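Local coordinates for protein O-methyltransferase, SAM-dependent (Legionella pneumophila subsp. pneumophila, PDB 3R3H) that probably transfers a methyl group from S-adenosylmethionine to an oxygen of its substrate, at residues H24-A29 against S74-S79; S127-G132 against A156-T161; I171-K176 against R188-L193. One frame throughout, in Å; residues are numbered along the deposited sequence.

Interaction 1: residues H24-A29 against S74-S79; sequences HPALAA and SALAMS
Leu-27 and Ala-77 are the closest backbone pair, CA atoms 7.0 Å apart, where two helical segments run almost antiparallel, at 169°, their axes 9.9 Å apart at closest approach. Between them two leucine side chains slide past each other in opposite directions. In Leu-76, CG anti to the backbone N (chi1 178°) heads for the other helix, and chi2 59° sets CD2 as the leading methyl, 3.5 Å from Leu-27 CD2 and 4.1 Å from Ala-26 CB. Leu-27 reaches past it with both branches, its CD2 4.0 Å from Ala-77 CB. The small alanines let the leucines lie close to the opposing backbones. His-24, as N-cap, starts the first helix: its ND1 accepts from Ala-26 N, which lies close to the imidazole plane, at 3.0 Å, a bond that ties down the turn carrying Ala-26 and Leu-27. Ala-77 packs on Ala-49 and Gln-53 of helix 46-59. The contact is buried and apolar. It lays a helix of the N-terminal region on helix 73-80, the crossover helix between parallel strands 63-68 and 87-92, a beta-alpha-beta unit typical of the Rossmann-like methyltransferase fold.

Interaction 2: residues S127-G132 against A156-T161; sequences SLLNEG and ALKLVT
Leu-129 lays its isobutyl end over that of Leu-159, the two side chains meeting at a slant, with Leu-129 CD2 3.5 Å from Leu-159 CD2. The same Leu-159 CD2 methyl is 3.7 Å from Leu-129 CG, and it therefore lies along the CG-CD2 bond of its partner, touching the branch point and one methyl. Leu-159 gets there with CG anti to its carbonyl carbon, beside the backbone N (chi1 -74°), extending toward helix 121-132. The other branch of Leu-129 serves a different neighbour: its CD1 lies 3.9 Å from Lys-158 CE. Here the lysine crosses the leucine at about a right angle, and its chain, bent at chi2, chi3 and chi4, brings an aliphatic methylene rather than its ammonium group against the methyl. Thus Leu-129 is shared between consecutive residues of one helical turn, a buried leucine inside and a partly exposed lysine at the margin. Glu-134, in the loop after helix 121-132, touches both Leu-129 and Lys-158. Deeper in, Leu-128 and Leu-159 both pack on Leu-65 of strand 63-68, and the backbone of Leu-159 is hydrogen-bonded to Gln-136 and Phe-137. No hydrogen bond joins the two segments themselves. The helix ends at Leu-159, and Val-160 is the first residue to leave helical backbone angles. Two helices lying side by side on one face of the parallel part of the sheet, joined here through strand 137-143, are a hallmark of the alpha/beta Rossmann-like fold.

Interaction 3: residues I171-K176 against R188-L193; sequences IFWDGK and REIKKL
Ile-190 projects from its helix against the loop at 171-176 and divides its carbon atoms between two loop residues. Its CB points toward the loop and forks there. The CG2 methyl, anti to the backbone N, faces the carbonyl group of Ile-171 and is nearest its O, while Ile-171 C lies 3.8 Å from Ile-190 CG2. CG1 of Ile-190, anti to the carbonyl carbon (chi1 -53°), turns the other way and comes within 4.2 Å of Trp-173 CB. At the tip, Ile-190 CD1 stays farther off, 5.1 Å from Trp-173 CG, and makes no close contact with the loop. The indole of Trp-173 also touches Gln-186 and Thr-187. The next residue along the helix, Lys-191, adds a light contact: its CD approaches Lys-176 O at 4.3 Å. The polar atoms facing the helix are served by neighbours on that same helix, because Ile-171 O accepts from Asn-194 ND2 and Lys-176 O is hydrogen-bonded to Thr-187 OG1. No hydrogen bond joins the loop and helix segments directly; carbons meet carbons and carbonyl oxygens, and the hydrogen bonds come from just beyond the helical segment. Tyr-149 of helix 149-159 and Lys-146 also pack on Ile-190, and Ile-171 reaches Ile-19 of the second subunit. The loop leaves strand 164-169, leans on strand 203-208 through Leu-207, and lies against helix 185-198, which Leu-193 joins to helix 149-159.

The three contacts illustrate how a Rossmann-like domain is built up from hydrophobic matches whose chemistry changes with burial and with the elements joined. Interaction 1 is fully buried and joins two helices through leucines and alanines alone. Interaction 2 is helix against helix again, but only partly buried, and a lysine methylene takes up its outer margin. Interaction 3 sets a loop against a helix, and there hydrogen bonds from the same helix supplement the isoleucine. No two of them touch; the centres of interactions 1 and 3 are about 28 Å apart, on opposite sides of the chain's centre. Helix 149-159 supplies a segment of interaction 2 and packs beside interaction 3, whose loop also meets the second subunit.

Interaction 1: residues H24-A29 against S74-S79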
# COMPACT_ATOMS: atom_id res chain seq x y z
N HIS A 24 8.89 16.59 4.91
CA HIS A 24 10.07 17.21 5.49
C HIS A 24 10.42 18.46 4.66
O HIS A 24 10.38 18.42 3.43
CB HIS A 24 11.21 16.22 5.50
CG HIS A 24 12.47 16.74 6.10
ND1 HIS A 24 13.25 17.71 5.50
CD2 HIS A 24 13.12 16.40 7.24
CE1 HIS A 24 14.31 17.94 6.24
NE2 HIS A 24 14.26 17.16 7.31
N PRO A 25 10.77 19.57 5.33
CA PRO A 25 11.13 20.85 4.68
C PRO A 25 12.01 20.79 3.44
O PRO A 25 11.72 21.46 2.44
CB PRO A 25 11.76 21.66 5.82
CG PRO A 25 12.07 20.63 6.89
CD PRO A 25 10.93 19.68 6.79
N ALA A 26 13.09 20.02 3.52
CA ALA A 26 14.01 19.88 2.39
C ALA A 26 13.26 19.24 1.23
O ALA A 26 13.49 19.59 0.07
CB ALA A 26 15.19 19.03 2.79
N LEU A 27 12.36 18.31 1.54
CA LEU A 27 11.56 17.64 0.52
C LEU A 27 10.65 18.67 -0.13
O LEU A 27 10.70 18.90 -1.35
CB LEU A 27 10.68 16.55 1.14
CG LEU A 27 11.24 15.15 1.33
CD1 LEU A 27 10.17 14.27 1.95
CD2 LEU A 27 11.68 14.61 -0.02
N ALA A 28 9.81 19.29 0.69
CA ALA A 28 8.86 20.29 0.22
C ALA A 28 9.58 21.34 -0.62
O ALA A 28 9.07 21.78 -1.66
CB ALA A 28 8.17 20.93 1.42
N ALA A 29 10.77 21.72 -0.16
CA ALA A 29 11.60 22.72 -0.83
C ALA A 29 12.12 22.21 -2.16
O ALA A 29 12.08 22.92 -3.17
CB ALA A 29 12.77 23.10 0.08
N SER A 74 12.38 11.54 -4.54
CA SER A 74 12.09 10.20 -4.03
C SER A 74 13.30 9.58 -3.34
O SER A 74 13.16 8.76 -2.44
CB SER A 74 11.57 9.28 -5.16
OG SER A 74 12.34 9.42 -6.35
N ALA A 75 14.50 9.98 -3.77
CA ALA A 75 15.73 9.46 -3.18
C ALA A 75 15.91 10.02 -1.76
O ALA A 75 16.42 9.33 -0.86
CB ALA A 75 16.93 9.86 -4.06
N LEU A 76 15.49 11.27 -1.58
CA LEU A 76 15.59 11.94 -0.30
C LEU A 76 14.60 11.32 0.67
O LEU A 76 14.98 10.89 1.78
CB LEU A 76 15.29 13.42 -0.48
CG LEU A 76 15.31 14.28 0.79
CD1 LEU A 76 16.68 14.18 1.46
CD2 LEU A 76 14.99 15.71 0.41
N ALA A 77 13.34 11.29 0.25
CA ALA A 77 12.26 10.72 1.07
C ALA A 77 12.63 9.32 1.53
O ALA A 77 12.41 8.97 2.68
CB ALA A 77 10.96 10.66 0.26
N MET A 78 13.20 8.53 0.61
CA MET A 78 13.61 7.16 0.92
C MET A 78 14.66 7.09 2.03
O MET A 78 14.53 6.28 2.95
CB MET A 78 14.12 6.46 -0.35
CG MET A 78 13.03 5.71 -1.11
SD MET A 78 13.55 4.94 -2.67
CE MET A 78 12.26 5.54 -3.75
N SER A 79 15.71 7.93 1.96
CA SER A 79 16.74 7.87 2.99
C SER A 79 16.26 8.45 4.31
O SER A 79 16.76 8.11 5.38
CB SER A 79 18.03 8.58 2.54
OG SER A 79 17.92 9.98 2.62

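Interaction 2: residues S127-G132 against A156-T161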
# COMPACT_ATOMS: atom_id res chain seq x y z
N SER A 127 26.17 -3.57 -13.33
CA SER A 127 27.33 -3.19 -12.56
C SER A 127 27.10 -3.49 -11.08
O SER A 127 28.00 -3.98 -10.38
CB SER A 127 27.60 -1.71 -12.74
OG SER A 127 28.20 -1.19 -11.57
N LEU A 128 25.89 -3.19 -10.61
CA LEU A 128 25.52 -3.43 -9.23
C LEU A 128 25.50 -4.92 -8.93
O LEU A 128 25.82 -5.33 -7.81
CB LEU A 128 24.14 -2.84 -8.95
CG LEU A 128 24.04 -1.33 -8.79
CD1 LEU A 128 22.59 -0.94 -8.67
CD2 LEU A 128 24.81 -0.90 -7.56
N LEU A 129 25.11 -5.72 -9.92
CA LEU A 129 25.08 -7.17 -9.77
C LEU A 129 26.50 -7.69 -9.68
O LEU A 129 26.85 -8.42 -8.74
CB LEU A 129 24.37 -7.83 -10.95
CG LEU A 129 22.91 -8.23 -10.72
CD1 LEU A 129 22.42 -8.98 -11.94
CD2 LEU A 129 22.80 -9.09 -9.47
N ASN A 130 27.31 -7.34 -10.68
CA ASN A 130 28.72 -7.75 -10.74
C ASN A 130 29.34 -7.45 -9.38
O ASN A 130 29.68 -8.35 -8.61
CB ASN A 130 29.49 -6.93 -11.80
CG ASN A 130 29.22 -7.40 -13.24
OD1 ASN A 130 28.13 -7.90 -13.57
ND2 ASN A 130 30.21 -7.21 -14.11
N GLU A 131 29.44 -6.16 -9.09
CA GLU A 131 30.03 -5.66 -7.86
C GLU A 131 29.48 -6.19 -6.54
O GLU A 131 30.21 -6.81 -5.77
CB GLU A 131 29.98 -4.13 -7.87
CG GLU A 131 30.69 -3.52 -9.08
CD GLU A 131 32.08 -4.12 -9.31
OE1 GLU A 131 32.94 -3.99 -8.41
OE2 GLU A 131 32.31 -4.71 -10.39
N GLY A 132 28.19 -5.95 -6.27
CA GLY A 132 27.63 -6.37 -5.00
C GLY A 132 26.87 -7.67 -4.84
O GLY A 132 26.38 -7.96 -3.75
N ALA A 156 15.69 -6.85 -11.22
CA ALA A 156 15.22 -6.53 -9.87
C ALA A 156 14.95 -7.80 -9.08
O ALA A 156 15.13 -7.84 -7.86
CB ALA A 156 13.94 -5.69 -9.95
N LEU A 157 14.50 -8.85 -9.77
CA LEU A 157 14.23 -10.12 -9.13
C LEU A 157 15.52 -10.77 -8.63
O LEU A 157 15.50 -11.54 -7.67
CB LEU A 157 13.51 -11.07 -10.10
CG LEU A 157 12.06 -10.72 -10.45
CD1 LEU A 157 11.57 -11.65 -11.54
CD2 LEU A 157 11.18 -10.82 -9.22
N LYS A 158 16.63 -10.46 -9.28
CA LYS A 158 17.91 -11.01 -8.87
C LYS A 158 18.50 -10.12 -7.77
O LYS A 158 19.13 -10.62 -6.84
CB LYS A 158 18.86 -11.07 -10.07
CG LYS A 158 18.20 -11.58 -11.34
CD LYS A 158 19.08 -12.58 -12.09
CE LYS A 158 20.09 -11.91 -13.02
NZ LYS A 158 19.47 -11.34 -14.25
N LEU A 159 18.26 -8.81 -7.88
CA LEU A 159 18.78 -7.83 -6.94
C LEU A 159 18.05 -7.71 -5.61
O LEU A 159 18.58 -7.14 -4.65
CB LEU A 159 18.82 -6.45 -7.59
CG LEU A 159 19.92 -6.17 -8.62
CD1 LEU A 159 19.77 -4.77 -9.15
CD2 LEU A 159 21.29 -6.36 -7.99
N VAL A 160 16.84 -8.24 -5.53
CA VAL A 160 16.07 -8.12 -4.30
C VAL A 160 16.32 -9.19 -3.23
O VAL A 160 16.74 -10.31 -3.51
CB VAL A 160 14.56 -8.07 -4.61
CG1 VAL A 160 14.02 -9.47 -4.76
CG2 VAL A 160 13.80 -7.31 -3.54
N THR A 161 16.06 -8.78 -1.99
CA THR A 161 16.18 -9.62 -0.81
C THR A 161 14.96 -10.54 -0.77
O THR A 161 13.89 -10.18 -1.28
CB THR A 161 16.21 -8.71 0.44
OG1 THR A 161 17.54 -8.21 0.60
CG2 THR A 161 15.76 -9.43 1.69

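Interaction 3: residues I171-K176 against R188-L193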
# COMPACT_ATOMS: atom_id res chain seq x y z
N ILE A 171 1.74 1.23 -14.12
CA ILE A 171 1.22 -0.05 -14.57
C ILE A 171 0.13 0.19 -15.62
O ILE A 171 0.02 -0.52 -16.63
CB ILE A 171 0.72 -0.89 -13.38
CG1 ILE A 171 1.89 -1.17 -12.43
CG2 ILE A 171 0.14 -2.19 -13.85
CD1 ILE A 171 3.11 -1.73 -13.12
N PHE A 172 -0.68 1.21 -15.38
CA PHE A 172 -1.71 1.60 -16.33
C PHE A 172 -1.03 2.82 -16.94
O PHE A 172 -0.98 3.88 -16.31
CB PHE A 172 -2.99 2.03 -15.62
CG PHE A 172 -3.35 1.18 -14.41
CD1 PHE A 172 -3.31 -0.22 -14.47
CD2 PHE A 172 -3.75 1.79 -13.23
CE1 PHE A 172 -3.67 -0.98 -13.36
CE2 PHE A 172 -4.12 1.03 -12.12
CZ PHE A 172 -4.08 -0.35 -12.19
N TRP A 173 -0.47 2.70 -18.14
CA TRP A 173 0.22 3.83 -18.76
C TRP A 173 -0.77 4.94 -19.13
O TRP A 173 -0.87 5.33 -20.29
CB TRP A 173 0.96 3.31 -20.00
CG TRP A 173 2.00 4.21 -20.61
CD1 TRP A 173 2.33 4.27 -21.93
CD2 TRP A 173 2.92 5.10 -19.94
NE1 TRP A 173 3.38 5.12 -22.13
CE2 TRP A 173 3.77 5.65 -20.93
CE3 TRP A 173 3.10 5.49 -18.60
CZ2 TRP A 173 4.79 6.55 -20.63
CZ3 TRP A 173 4.12 6.40 -18.30
CH2 TRP A 173 4.95 6.92 -19.32
N ASP A 174 -1.49 5.45 -18.13
CA ASP A 174 -2.47 6.52 -18.31
C ASP A 174 -3.75 5.97 -18.93
O ASP A 174 -4.63 6.73 -19.34
CB ASP A 174 -1.90 7.64 -19.18
CG ASP A 174 -2.84 8.83 -19.30
OD1 ASP A 174 -3.34 9.33 -18.26
OD2 ASP A 174 -3.07 9.29 -20.43
N GLY A 175 -3.85 4.65 -18.97
CA GLY A 175 -5.03 4.02 -19.54
C GLY A 175 -4.79 3.63 -20.99
O GLY A 175 -5.72 3.35 -21.73
N LYS A 176 -3.52 3.62 -21.38
CA LYS A 176 -3.13 3.26 -22.73
C LYS A 176 -2.81 1.76 -22.81
O LYS A 176 -2.43 1.27 -23.87
CB LYS A 176 -1.92 4.08 -23.16
CG LYS A 176 -2.05 5.55 -22.91
CD LYS A 176 -2.22 6.34 -24.18
CE LYS A 176 -3.68 6.43 -24.61
NZ LYS A 176 -3.86 7.39 -25.75
N ARG A 188 3.53 -0.66 -25.18
CA ARG A 188 3.63 -2.01 -25.70
C ARG A 188 4.41 -2.85 -24.70
O ARG A 188 4.16 -4.04 -24.54
CB ARG A 188 4.35 -1.98 -27.05
CG ARG A 188 4.68 -3.35 -27.59
CD ARG A 188 5.74 -3.24 -28.67
NE ARG A 188 6.18 -4.55 -29.12
CZ ARG A 188 5.45 -5.38 -29.86
NH1 ARG A 188 4.23 -5.03 -30.22
NH2 ARG A 188 5.96 -6.55 -30.23
N GLU A 189 5.38 -2.22 -24.04
CA GLU A 189 6.21 -2.89 -23.04
C GLU A 189 5.51 -3.03 -21.71
O GLU A 189 5.69 -4.01 -20.99
CB GLU A 189 7.49 -2.10 -22.84
CG GLU A 189 8.60 -2.53 -23.74
CD GLU A 189 9.11 -3.91 -23.39
OE1 GLU A 189 9.10 -4.79 -24.29
OE2 GLU A 189 9.51 -4.12 -22.21
N ILE A 190 4.72 -2.03 -21.36
CA ILE A 190 3.99 -2.09 -20.10
C ILE A 190 3.05 -3.28 -20.22
O ILE A 190 3.09 -4.19 -19.39
CB ILE A 190 3.15 -0.79 -19.85
CG1 ILE A 190 4.03 0.48 -19.97
CG2 ILE A 190 2.46 -0.88 -18.48
CD1 ILE A 190 5.16 0.59 -18.99
N LYS A 191 2.21 -3.29 -21.27
CA LYS A 191 1.25 -4.36 -21.51
C LYS A 191 1.92 -5.72 -21.48
O LYS A 191 1.35 -6.69 -20.98
CB LYS A 191 0.55 -4.15 -22.86
CG LYS A 191 -0.38 -2.96 -22.90
CD LYS A 191 -0.91 -2.69 -24.30
CE LYS A 191 -1.81 -3.82 -24.80
NZ LYS A 191 -2.39 -3.54 -26.15
N LYS A 192 3.13 -5.79 -22.02
CA LYS A 192 3.88 -7.04 -22.04
C LYS A 192 4.27 -7.45 -20.63
O LYS A 192 4.11 -8.60 -20.26
CB LYS A 192 5.15 -6.94 -22.89
CG LYS A 192 4.96 -6.98 -24.39
CD LYS A 192 6.30 -7.13 -25.12
CE LYS A 192 6.14 -7.08 -26.65
NZ LYS A 192 7.44 -7.07 -27.39
N LEU A 193 4.79 -6.49 -19.86
CA LEU A 193 5.23 -6.77 -18.48
C LEU A 193 4.08 -7.16 -17.57
O LEU A 193 4.24 -8.03 -16.70
CB LEU A 193 5.93 -5.55 -17.87
CG LEU A 193 6.36 -5.83 -16.42
CD1 LEU A 193 7.60 -6.73 -16.39
CD2 LEU A 193 6.63 -4.53 -15.71